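Local atomic coordinates of 52 protein (Murid herpesvirus 4, PDB entry 2OA5), a protein that is an abundant tegument protein of the gammaherpesvirus particle, probably serving a structural role as an oligomer of long helices. Residues R73-K78 and T86-S91. Numbering follows the deposited sequence.
With PE5 (3,6,9,12,15,18,21,24-octaoxahexacosan-1-ol), chain C.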
ATOM      1  N   ARG B  73     -20.359   5.472  -5.254  1.00 43.69           N
ATOM      2  CA  ARG B  73     -21.750   5.908  -5.309  1.00 48.91           C
ATOM      3  C   ARG B  73     -22.596   4.881  -6.048  1.00 51.25           C
ATOM      4  O   ARG B  73     -23.680   4.508  -5.602  1.00 52.49           O
ATOM      5  CB  ARG B  73     -21.874   7.260  -6.007  1.00 48.41           C
ATOM      6  CG  ARG B  73     -21.724   8.432  -5.078  1.00 49.68           C
ATOM      7  CD  ARG B  73     -21.991   9.747  -5.782  1.00 49.88           C
ATOM      8  NE  ARG B  73     -22.225  10.797  -4.796  1.00 52.75           N
ATOM      9  CZ  ARG B  73     -21.367  11.107  -3.831  1.00 53.12           C
ATOM     10  NH1 ARG B  73     -20.219  10.455  -3.732  1.00 56.19           N
ATOM     11  NH2 ARG B  73     -21.661  12.046  -2.948  1.00 51.46           N
ATOM     12  N   SER B  74     -22.088   4.413  -7.186  1.00 51.12           N
ATOM     13  CA  SER B  74     -22.803   3.429  -7.978  1.00 54.33           C
ATOM     14  C   SER B  74     -23.015   2.134  -7.187  1.00 54.98           C
ATOM     15  O   SER B  74     -24.121   1.592  -7.172  1.00 57.34           O
ATOM     16  CB  SER B  74     -22.042   3.173  -9.291  1.00 56.16           C
ATOM     17  OG  SER B  74     -21.909   1.794  -9.580  1.00 57.25           O
ATOM     18  N   ARG B  75     -21.972   1.648  -6.520  1.00 54.93           N
ATOM     19  CA  ARG B  75     -22.089   0.425  -5.731  1.00 55.35           C
ATOM     20  C   ARG B  75     -22.992   0.585  -4.512  1.00 54.84           C
ATOM     21  O   ARG B  75     -23.736  -0.329  -4.160  1.00 54.09           O
ATOM     22  CB  ARG B  75     -20.712  -0.047  -5.261  1.00 60.90           C
ATOM     23  CG  ARG B  75     -20.155  -1.237  -6.021  1.00 66.07           C
ATOM     24  CD  ARG B  75     -20.048  -0.923  -7.492  1.00 68.84           C
ATOM     25  NE  ARG B  75     -18.882  -1.549  -8.100  1.00 72.15           N
ATOM     26  CZ  ARG B  75     -18.072  -0.924  -8.950  1.00 73.37           C
ATOM     27  NH1 ARG B  75     -18.310   0.340  -9.278  1.00 73.85           N
ATOM     28  NH2 ARG B  75     -17.029  -1.558  -9.467  1.00 73.59           N
ATOM     29  N   ALA B  76     -22.920   1.744  -3.865  1.00 55.34           N
ATOM     30  CA  ALA B  76     -23.723   2.009  -2.678  1.00 55.32           C
ATOM     31  C   ALA B  76     -25.203   2.174  -3.016  1.00 56.78           C
ATOM     32  O   ALA B  76     -26.053   2.227  -2.127  1.00 56.32           O
ATOM     33  CB  ALA B  76     -23.208   3.251  -1.974  1.00 47.50           C
ATOM     34  N   ALA B  77     -25.505   2.257  -4.304  1.00 60.91           N
ATOM     35  CA  ALA B  77     -26.884   2.410  -4.754  1.00 61.79           C
ATOM     36  C   ALA B  77     -27.734   1.181  -4.409  1.00 61.55           C
ATOM     37  O   ALA B  77     -28.911   1.306  -4.079  1.00 62.88           O
ATOM     38  CB  ALA B  77     -26.906   2.665  -6.265  1.00 60.69           C
ATOM     39  N   LYS B  78     -27.127  -0.005  -4.469  1.00 60.38           N
ATOM     40  CA  LYS B  78     -27.821  -1.260  -4.182  1.00 59.62           C
ATOM     41  C   LYS B  78     -28.148  -1.521  -2.711  1.00 58.04           C
ATOM     42  O   LYS B  78     -29.043  -2.313  -2.402  1.00 58.09           O
ATOM     43  CB  LYS B  78     -27.001  -2.440  -4.712  1.00 62.94           C
ATOM     44  CG  LYS B  78     -26.855  -2.482  -6.229  1.00 66.48           C
ATOM     45  CD  LYS B  78     -25.925  -1.400  -6.770  1.00 67.50           C
ATOM     46  CE  LYS B  78     -26.369  -0.975  -8.165  1.00 68.92           C
ATOM     47  NZ  LYS B  78     -25.255  -0.923  -9.152  1.00 69.79           N
ATOM     48  N   THR B  86     -22.196  -2.018   4.483  1.00 31.25           N
ATOM     49  CA  THR B  86     -20.937  -2.421   5.089  1.00 35.41           C
ATOM     50  C   THR B  86     -20.380  -3.674   4.404  1.00 36.12           C
ATOM     51  O   THR B  86     -19.223  -3.703   3.992  1.00 35.48           O
ATOM     52  CB  THR B  86     -21.126  -2.656   6.617  1.00 35.73           C
ATOM     53  OG1 THR B  86     -21.510  -1.423   7.241  1.00 39.88           O
ATOM     54  CG2 THR B  86     -19.845  -3.146   7.260  1.00 34.16           C
ATOM     55  N   SER B  87     -21.210  -4.706   4.272  1.00 36.85           N
ATOM     56  CA  SER B  87     -20.789  -5.949   3.626  1.00 37.69           C
ATOM     57  C   SER B  87     -20.375  -5.658   2.189  1.00 38.39           C
ATOM     58  O   SER B  87     -19.408  -6.208   1.665  1.00 39.71           O
ATOM     59  CB  SER B  87     -21.942  -6.957   3.638  1.00 44.28           C
ATOM     60  OG  SER B  87     -21.691  -8.045   2.766  1.00 45.82           O
ATOM     61  N   LEU B  88     -21.113  -4.765   1.549  1.00 37.50           N
ATOM     62  CA  LEU B  88     -20.828  -4.411   0.177  1.00 38.80           C
ATOM     63  C   LEU B  88     -19.470  -3.705   0.028  1.00 38.84           C
ATOM     64  O   LEU B  88     -18.672  -4.039  -0.855  1.00 37.27           O
ATOM     65  CB  LEU B  88     -21.965  -3.525  -0.341  1.00 42.12           C
ATOM     66  CG  LEU B  88     -22.104  -3.235  -1.834  1.00 45.71           C
ATOM     67  CD1 LEU B  88     -23.580  -2.969  -2.151  1.00 47.96           C
ATOM     68  CD2 LEU B  88     -21.236  -2.049  -2.226  1.00 45.91           C
ATOM     69  N   LEU B  89     -19.205  -2.735   0.895  1.00 38.72           N
ATOM     70  CA  LEU B  89     -17.948  -2.003   0.822  1.00 37.78           C
ATOM     71  C   LEU B  89     -16.758  -2.846   1.246  1.00 36.83           C
ATOM     72  O   LEU B  89     -15.671  -2.709   0.685  1.00 34.95           O
ATOM     73  CB  LEU B  89     -18.001  -0.747   1.691  1.00 37.83           C
ATOM     74  CG  LEU B  89     -18.980   0.325   1.224  1.00 38.37           C
ATOM     75  CD1 LEU B  89     -18.928   1.508   2.172  1.00 38.05           C
ATOM     76  CD2 LEU B  89     -18.632   0.754  -0.179  1.00 37.08           C
ATOM     77  N   GLN B  90     -16.963  -3.725   2.223  1.00 35.51           N
ATOM     78  CA  GLN B  90     -15.866  -4.545   2.722  1.00 38.15           C
ATOM     79  C   GLN B  90     -15.125  -5.356   1.656  1.00 40.00           C
ATOM     80  O   GLN B  90     -13.904  -5.477   1.708  1.00 39.76           O
ATOM     81  CB  GLN B  90     -16.350  -5.496   3.815  1.00 35.99           C
ATOM     82  CG  GLN B  90     -15.205  -6.244   4.475  1.00 37.05           C
ATOM     83  CD  GLN B  90     -15.662  -7.417   5.336  1.00 37.74           C
ATOM     84  OE1 GLN B  90     -14.855  -7.995   6.061  1.00 40.24           O
ATOM     85  NE2 GLN B  90     -16.936  -7.753   5.235  1.00 36.16           N
ATOM     86  N   SER B  91     -15.861  -5.909   0.697  1.00 42.75           N
ATOM     87  CA  SER B  91     -15.257  -6.711  -0.363  1.00 44.66           C
ATOM     88  C   SER B  91     -14.997  -5.890  -1.616  1.00 43.47           C
ATOM     89  O   SER B  91     -14.494  -6.404  -2.615  1.00 44.69           O
ATOM     90  CB  SER B  91     -16.173  -7.891  -0.717  1.00 45.09           C
ATOM     91  OG  SER B  91     -17.466  -7.437  -1.083  1.00 45.97           O
TER
HETATM   92  C48 PE5 C4870     -17.407  -1.453   5.103  1.00 69.22           C
HETATM   93  C50 PE5 C4870     -17.954  -0.404   6.079  1.00 68.71           C
HETATM   94  O1  PE5 C4870     -17.835   0.919   5.543  1.00 70.21           O
HETATM   95  C1  PE5 C4870     -17.150   1.776   6.470  1.00 70.07           C
HETATM   96  C2  PE5 C4870     -18.080   2.868   6.957  1.00 70.52           C
HETATM   97  O2  PE5 C4870     -17.387   4.117   7.016  1.00 71.48           O
HETATM   98  C3  PE5 C4870     -18.326   5.190   7.046  1.00 74.03           C
HETATM   99  C4  PE5 C4870     -18.401   5.794   8.431  1.00 76.38           C
HETATM  100  O3  PE5 C4870     -19.745   5.731   8.916  1.00 79.25           O
HETATM  101  C5  PE5 C4870     -20.150   7.022   9.382  1.00 81.11           C
HETATM  102  C6  PE5 C4870     -21.662   7.079   9.523  1.00 83.62           C
HETATM  103  O4  PE5 C4870     -22.046   8.358  10.050  1.00 86.03           O
HETATM  104  C7  PE5 C4870     -23.473   8.485  10.096  1.00 87.85           C
HETATM  105  C8  PE5 C4870     -23.842   9.957  10.207  1.00 90.60           C
HETATM  106  O5  PE5 C4870     -25.225  10.175   9.885  1.00 92.49           O
HETATM  107  C9  PE5 C4870     -25.334  11.234   8.920  1.00 93.44           C
HETATM  108  C10 PE5 C4870     -26.002  12.461   9.524  1.00 94.41           C
HETATM  109  O6  PE5 C4870     -25.870  13.584   8.628  1.00 95.02           O
HETATM  110  C11 PE5 C4870     -26.805  14.620   8.980  1.00 93.58           C
HETATM  111  C12 PE5 C4870     -27.186  15.429   7.746  1.00 92.66           C
HETATM  112  O7  PE5 C4870     -28.607  15.367   7.542  1.00 92.51           O
HETATM  113  C13 PE5 C4870     -28.985  16.064   6.342  1.00 91.10           C
HETATM  114  C14 PE5 C4870     -28.021  15.756   5.209  1.00 90.35           C
HETATM  115  O8  PE5 C4870     -28.668  14.986   4.182  1.00 90.02           O
HETATM  116  C15 PE5 C4870     -27.738  14.724   3.120  1.00 88.45           C
HETATM  117  C16 PE5 C4870     -28.395  13.806   2.089  1.00 87.67           C
HETATM  118  O52 PE5 C4870     -27.714  13.921   0.840  1.00 86.65           O
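L88 reaches across to the C-terminal end of helix 46-76 and meets R75 with both of its methyl groups. CD1 lies 3.3 Å from R75 O, and CD2 lies 3.7 Å from R75 CB. CD2 also comes within 3.6 Å of R75 O, so the fork of the leucine sits against both backbone and side chain of one residue. The two side chains cross at about a right angle. Of the arginine side chain, CB and CG carry the contact, CG being 4.0 Å from L88 CD2. The chain then bends at chi2 (58°) and again at chi3 and carries the guanidinium group away, where NH1 makes a weak hydrogen bond to K71 O. K78 CB adds a looser contact to L88 CD1, and its NZ turns back to S74 O in a weak hydrogen bond. The contact is a helical hairpin: helix 46-76 ends, a short connection follows, and helix 82-90 folds back beside it. L88 CG stands anti to the backbone N (chi1 -167°), which sends the branch toward R75 of helix 46-76. Away from L88, the polyether PE5 packs its C48 3.5 Å from L89 CB, and its C50 lies 3.5 Å from T86 CG2. K21 of the second subunit hydrogen-bonds the same polyether, probably a crystallisation additive. T86 packs on L22 and L89 on S56, both of that second subunit.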